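Local coordinates for Alr1585 protein (Nostoc sp., PDB 5C2I) that probably uses a bound haem to reduce hydrogen peroxide while oxidising dyes and related substrates, as a peroxidase of the dye-decolorizing (DyP) type, at residues W228-P233 against R358-I362; L10-D16 against L209-V215. The protein carries 1 engineered substitution. One frame throughout, in Å; residues are numbered along the deposited sequence.

Contact 1: W228-P233 against R358-I362; sequences WDPKAP and RGHRI. With EDO (1,2-ethanediol), chain G.
Arg361 reaches from a type I turn, Arg358 to Arg361, to the loop 228-233. From its CB the chain runs on to CD, which lies beside the edge of the Trp228 ring, 4.1 Å from CZ2. A turn about the CG-CD bond (chi3 -70°) then swings the guanidinium back so that NE donates to Arg358 O, within its own turn. At the tip NH1 and NH2 both grip Lys231 O, end-on and in the guanidinium plane, at 3.0 and 3.1 Å, while Ala232 CB sits over one face, 3.4 Å from NH2. The guanidinium of Arg358 lies against this group, its CZ 3.6 Å above the Arg361 plane. Arg358 in turn grips Asp229 O through NH1 and NH2, NH1 at 2.8 Å, and NH1 also rests over the face of Trp228 as a cation-pi contact. An alanine in place of Arg361 would probably leave Lys231 O without its two donors from this turn and the Arg358 guanidinium without the flat group it leans on. Asp229 OD1 meanwhile takes Lys231 N in an Asx turn and Lys231 NZ in a salt bridge. The pairing ties the loop between helix 212-221 and strand 239-240 to the link from helix 350-358 to strand 363-369, where Ile362, just before the strand, touches the haem.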
loop_
_atom_site.group_PDB
_atom_site.type_symbol
_atom_site.label_atom_id
_atom_site.label_comp_id
_atom_site.label_asym_id
_atom_site.label_seq_id
_atom_site.Cartn_x
_atom_site.Cartn_y
_atom_site.Cartn_z
ATOM N N TRP A 228 18.203 22.783 24.823
ATOM C CA TRP A 228 19.124 21.650 24.894
ATOM C C TRP A 228 20.025 21.680 23.676
ATOM O O TRP A 228 19.529 21.788 22.552
ATOM C CB TRP A 228 18.377 20.308 24.892
ATOM C CG TRP A 228 19.238 19.117 24.700
ATOM C CD1 TRP A 228 19.356 18.352 23.552
ATOM C CD2 TRP A 228 20.157 18.526 25.657
ATOM N NE1 TRP A 228 20.220 17.312 23.774
ATOM C CE2 TRP A 228 20.731 17.395 25.043
ATOM C CE3 TRP A 228 20.486 18.802 26.980
ATOM C CZ2 TRP A 228 21.672 16.565 25.698
ATOM C CZ3 TRP A 228 21.414 17.967 27.631
ATOM C CH2 TRP A 228 21.997 16.900 26.987
ATOM N N ASP A 229 21.335 21.594 23.910
ATOM C CA ASP A 229 22.325 21.479 22.833
ATOM C C ASP A 229 22.703 20.011 22.605
ATOM O O ASP A 229 23.422 19.431 23.406
ATOM C CB ASP A 229 23.564 22.300 23.208
ATOM C CG ASP A 229 24.641 22.292 22.130
ATOM O OD1 ASP A 229 24.457 21.635 21.071
ATOM O OD2 ASP A 229 25.664 22.978 22.354
ATOM N N PRO A 230 22.259 19.395 21.480
ATOM C CA PRO A 230 22.571 18.003 21.221
ATOM C C PRO A 230 23.958 17.723 20.605
ATOM O O PRO A 230 24.363 16.579 20.484
ATOM C CB PRO A 230 21.524 17.621 20.183
ATOM C CG PRO A 230 21.416 18.856 19.365
ATOM C CD PRO A 230 21.450 19.986 20.387
ATOM N N LYS A 231 24.690 18.754 20.239
ATOM C CA LYS A 231 26.026 18.565 19.733
ATOM C C LYS A 231 26.928 17.936 20.775
ATOM O O LYS A 231 26.725 18.086 21.977
ATOM C CB LYS A 231 26.641 19.909 19.311
ATOM C CG LYS A 231 25.944 20.501 18.097
ATOM C CD LYS A 231 26.604 21.760 17.543
ATOM C CE LYS A 231 26.596 23.074 18.256
ATOM N NZ LYS A 231 25.457 23.293 19.139
ATOM N N ALA A 232 27.920 17.208 20.311
ATOM C CA ALA A 232 28.921 16.598 21.196
ATOM C C ALA A 232 30.299 16.679 20.543
ATOM O O ALA A 232 30.402 16.702 19.306
ATOM C CB ALA A 232 28.573 15.153 21.472
ATOM N N PRO A 233 31.369 16.750 21.369
ATOM C CA PRO A 233 32.717 16.814 20.797
ATOM C C PRO A 233 33.104 15.462 20.251
ATOM O O PRO A 233 32.632 14.428 20.740
ATOM C CB PRO A 233 33.581 17.195 21.993
ATOM C CG PRO A 233 32.852 16.679 23.169
ATOM C CD PRO A 233 31.383 16.756 22.829
ATOM N N ARG A 358 27.203 15.620 30.636
ATOM C CA ARG A 358 27.059 15.420 29.180
ATOM C C ARG A 358 28.113 14.467 28.602
ATOM O O ARG A 358 27.905 13.882 27.538
ATOM C CB ARG A 358 27.065 16.772 28.445
ATOM C CG ARG A 358 25.832 17.629 28.701
ATOM C CD ARG A 358 26.068 19.097 28.316
ATOM N NE ARG A 358 26.444 19.249 26.918
ATOM C CZ ARG A 358 25.604 19.277 25.883
ATOM N NH1 ARG A 358 24.303 19.192 26.058
ATOM N NH2 ARG A 358 26.087 19.427 24.651
ATOM N N GLY A 359 29.240 14.306 29.317
ATOM C CA GLY A 359 30.314 13.438 28.869
ATOM C C GLY A 359 29.957 11.961 28.979
ATOM O O GLY A 359 30.646 11.115 28.388
ATOM N N HIS A 360 28.859 11.643 29.680
ATOM C CA HIS A 360 28.385 10.277 29.803
ATOM C C HIS A 360 27.462 9.820 28.687
ATOM O O HIS A 360 27.057 8.650 28.669
ATOM C CB HIS A 360 27.680 10.039 31.150
ATOM C CG HIS A 360 28.498 10.399 32.345
ATOM N ND1 HIS A 360 29.694 9.774 32.653
ATOM C CD2 HIS A 360 28.334 11.379 33.266
ATOM C CE1 HIS A 360 30.197 10.314 33.755
ATOM N NE2 HIS A 360 29.397 11.306 34.130
ATOM N N ARG A 361 27.123 10.697 27.751
ATOM C CA ARG A 361 26.172 10.362 26.693
ATOM C C ARG A 361 26.683 9.221 25.818
ATOM O O ARG A 361 27.893 9.042 25.655
ATOM C CB ARG A 361 25.902 11.593 25.799
ATOM C CG ARG A 361 25.008 12.677 26.403
ATOM C CD ARG A 361 24.821 13.876 25.467
ATOM N NE ARG A 361 26.060 14.650 25.343
ATOM C CZ ARG A 361 26.239 15.653 24.462
ATOM N NH1 ARG A 361 25.269 15.999 23.640
ATOM N NH2 ARG A 361 27.398 16.293 24.417
ATOM N N ILE A 362 25.747 8.532 25.183
ATOM C CA ILE A 362 26.053 7.484 24.232
ATOM C C ILE A 362 25.375 7.780 22.889
ATOM O O ILE A 362 24.367 8.464 22.823
ATOM C CB ILE A 362 25.564 6.113 24.728
ATOM C CG1 ILE A 362 24.061 6.126 25.023
ATOM C CG2 ILE A 362 26.362 5.685 25.971
ATOM C CD1 ILE A 362 23.473 4.724 25.216
HETATM C C1 EDO G . 34.646 10.422 27.523
HETATM O O1 EDO G . 33.874 9.334 28.044
HETATM C C2 EDO G . 33.965 11.792 27.552
HETATM O O2 EDO G . 32.676 11.869 26.947
#

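Contact 2: L10-D16 against L209-V215; sequences LPEDGID and LFMKRDV
The backbones of Ile15 and Met211 pair in a single beta bridge, by which the N-terminal loop 10-16 is held to the start of helix 212-221. Two backbone bonds make it: Ile15 N donates to Phe210 O at 2.8 Å, almost straight (170°), and Lys212 N, in the first turn of the helix, donates to Ile15 O. Beside the bridge the Met211 side chain crosses that of Ile15 at a slant. Its bends at chi2 and chi3 curl the thioether back, bringing SD to 4.0 Å from Ile15 CB and CE to the carbonyl O of the same residue. Lys212 heads off in another direction, extended beyond CG and side by side with Asp16, both pointing the same way. The salt bridge between their ends is long, NZ to OD2 3.9 Å, and Asp16 is held more firmly by Glu18 N and Asn19 ND2. Asp13 likewise turns its carboxylate to Arg219, farther along the helix. Leu10 lays its CD2 3.4 Å from Leu209 O. On the helix, Val215 points its CB toward the loop, with CG2 lying 4.0 Å from Gly14 CA, where any side chain would clash with Phe210 O. Asp13 O is buried here without a conventional hydrogen-bond partner, and its closest neighbour across the contact is Lys212 CA, a CA-H...O contact at 3.0 Å.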
loop_
_atom_site.group_PDB
_atom_site.type_symbol
_atom_site.label_atom_id
_atom_site.label_comp_id
_atom_site.label_asym_id
_atom_site.label_seq_id
_atom_site.Cartn_x
_atom_site.Cartn_y
_atom_site.Cartn_z
ATOM N N LEU A 10 33.506 20.645 18.909
ATOM C CA LEU A 10 32.855 20.481 17.612
ATOM C C LEU A 10 32.674 21.862 16.985
ATOM O O LEU A 10 32.308 22.800 17.675
ATOM C CB LEU A 10 31.502 19.791 17.795
ATOM C CG LEU A 10 30.866 19.192 16.538
ATOM C CD1 LEU A 10 31.663 17.948 16.100
ATOM C CD2 LEU A 10 29.410 18.865 16.780
ATOM N N PRO A 11 32.908 21.989 15.678
ATOM C CA PRO A 11 32.490 23.240 15.057
ATOM C C PRO A 11 30.975 23.547 15.263
ATOM O O PRO A 11 30.151 22.639 15.466
ATOM C CB PRO A 11 32.795 23.034 13.577
ATOM C CG PRO A 11 33.718 21.875 13.499
ATOM C CD PRO A 11 33.426 21.016 14.698
ATOM N N GLU A 12 30.635 24.832 15.209
ATOM C CA GLU A 12 29.283 25.283 15.503
ATOM C C GLU A 12 28.205 24.569 14.688
ATOM O O GLU A 12 27.113 24.335 15.168
ATOM C CB GLU A 12 29.203 26.797 15.244
ATOM C CG GLU A 12 27.863 27.433 15.550
ATOM C CD GLU A 12 27.467 27.295 17.012
ATOM O OE1 GLU A 12 28.334 27.028 17.891
ATOM O OE2 GLU A 12 26.270 27.505 17.286
ATOM N N ASP A 13 28.497 24.270 13.427
ATOM C CA ASP A 13 27.527 23.584 12.557
ATOM C C ASP A 13 27.844 22.124 12.361
ATOM O O ASP A 13 27.250 21.468 11.485
ATOM C CB ASP A 13 27.429 24.269 11.179
ATOM C CG ASP A 13 26.819 25.616 11.274
ATOM O OD1 ASP A 13 26.100 25.892 12.233
ATOM O OD2 ASP A 13 27.107 26.431 10.398
ATOM N N GLY A 14 28.741 21.594 13.182
ATOM C CA GLY A 14 29.141 20.197 13.026
ATOM C C GLY A 14 30.178 20.036 11.929
ATOM O O GLY A 14 30.608 21.016 11.320
ATOM N N ILE A 15 30.579 18.811 11.683
ATOM C CA ILE A 15 31.574 18.491 10.657
ATOM C C ILE A 15 30.849 18.463 9.297
ATOM O O ILE A 15 29.893 17.719 9.105
ATOM C CB ILE A 15 32.284 17.115 10.929
ATOM C CG1 ILE A 15 32.855 16.920 12.379
ATOM C CG2 ILE A 15 33.238 16.810 9.782
ATOM C CD1 ILE A 15 33.877 17.905 12.826
ATOM N N ASP A 16 31.329 19.244 8.340
ATOM C CA ASP A 16 30.696 19.324 7.015
ATOM C C ASP A 16 31.327 18.308 6.055
ATOM O O ASP A 16 32.444 18.522 5.561
ATOM C CB ASP A 16 30.835 20.741 6.470
ATOM C CG ASP A 16 30.119 20.937 5.141
ATOM O OD1 ASP A 16 29.664 19.966 4.516
ATOM O OD2 ASP A 16 30.064 22.078 4.685
ATOM N N LEU A 209 25.093 14.744 18.331
ATOM C CA LEU A 209 25.209 15.053 16.911
ATOM C C LEU A 209 26.609 15.531 16.597
ATOM O O LEU A 209 27.213 16.297 17.380
ATOM C CB LEU A 209 24.194 16.128 16.503
ATOM C CG LEU A 209 22.731 15.775 16.846
ATOM C CD1 LEU A 209 21.822 16.893 16.337
ATOM C CD2 LEU A 209 22.333 14.455 16.210
ATOM N N PHE A 210 27.080 15.148 15.410
ATOM C CA PHE A 210 28.450 15.430 14.961
ATOM C C PHE A 210 28.545 16.011 13.561
ATOM O O PHE A 210 29.313 16.918 13.334
ATOM C CB PHE A 210 29.274 14.126 14.990
ATOM C CG PHE A 210 29.258 13.448 16.322
ATOM C CD1 PHE A 210 30.065 13.899 17.351
ATOM C CD2 PHE A 210 28.425 12.382 16.560
ATOM C CE1 PHE A 210 30.025 13.286 18.596
ATOM C CE2 PHE A 210 28.379 11.778 17.805
ATOM C CZ PHE A 210 29.208 12.225 18.791
ATOM N N MET A 211 27.739 15.502 12.647
ATOM C CA MET A 211 27.804 15.900 11.249
ATOM C C MET A 211 26.842 17.045 10.946
ATOM O O MET A 211 25.695 17.058 11.461
ATOM C CB MET A 211 27.506 14.694 10.333
ATOM C CG MET A 211 28.353 13.460 10.560
ATOM S SD MET A 211 30.115 13.800 10.405
ATOM C CE MET A 211 30.234 14.282 8.716
ATOM N N LYS A 212 27.302 17.966 10.123
ATOM C CA LYS A 212 26.512 19.150 9.715
ATOM C C LYS A 212 25.074 18.814 9.290
ATOM O O LYS A 212 24.129 19.519 9.688
ATOM C CB LYS A 212 27.198 19.937 8.605
ATOM C CG LYS A 212 26.419 21.207 8.187
ATOM C CD LYS A 212 27.183 22.084 7.213
ATOM C CE LYS A 212 26.337 23.275 6.821
ATOM N NZ LYS A 212 27.067 24.181 5.924
ATOM N N ARG A 213 24.897 17.777 8.483
ATOM C CA ARG A 213 23.563 17.470 7.947
ATOM C C ARG A 213 22.603 17.212 9.106
ATOM O O ARG A 213 21.439 17.669 9.084
ATOM C CB ARG A 213 23.584 16.245 7.025
ATOM C CG ARG A 213 24.353 16.479 5.738
ATOM C CD ARG A 213 23.471 16.882 4.604
ATOM N NE ARG A 213 22.231 16.111 4.529
ATOM C CZ ARG A 213 21.196 16.468 3.768
ATOM N NH1 ARG A 213 21.272 17.546 2.979
ATOM N NH2 ARG A 213 20.083 15.745 3.800
ATOM N N ASP A 214 23.092 16.524 10.136
ATOM C CA ASP A 214 22.279 16.288 11.328
ATOM C C ASP A 214 22.094 17.519 12.174
ATOM O O ASP A 214 20.981 17.779 12.678
ATOM C CB ASP A 214 22.913 15.180 12.201
ATOM C CG ASP A 214 22.838 13.782 11.565
ATOM O OD1 ASP A 214 21.959 13.527 10.725
ATOM O OD2 ASP A 214 23.668 12.923 11.927
ATOM N N VAL A 215 23.185 18.248 12.406
ATOM C CA VAL A 215 23.149 19.427 13.275
ATOM C C VAL A 215 22.164 20.448 12.730
ATOM O O VAL A 215 21.309 20.962 13.460
ATOM C CB VAL A 215 24.542 20.051 13.453
ATOM C CG1 VAL A 215 24.458 21.388 14.181
ATOM C CG2 VAL A 215 25.460 19.098 14.233
#

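How the contacts relate
Residues 209-215, one side of contact 2, also touch contact 1: Leu209 pairs through its backbone N and O with Pro230 O and Ala232 N, probably by hydrogen bonds, and Phe210 packs on Ala232. Both contacts are partly buried, with centres about 13 Å apart on the same side of the chain's centre, and contact 1 is the deeper one, beside the haem. There the chemistry is charged: arginine side chains reach loop carbonyls. Contact 2, farther out, works mostly with backbone bonds and apolar groups, and its charged groups, Asp13, Asp16 and Lys212, are partly exposed beside the bridge. Together they join the N-terminal loop, helix 212-221 and the link into strand 363-369.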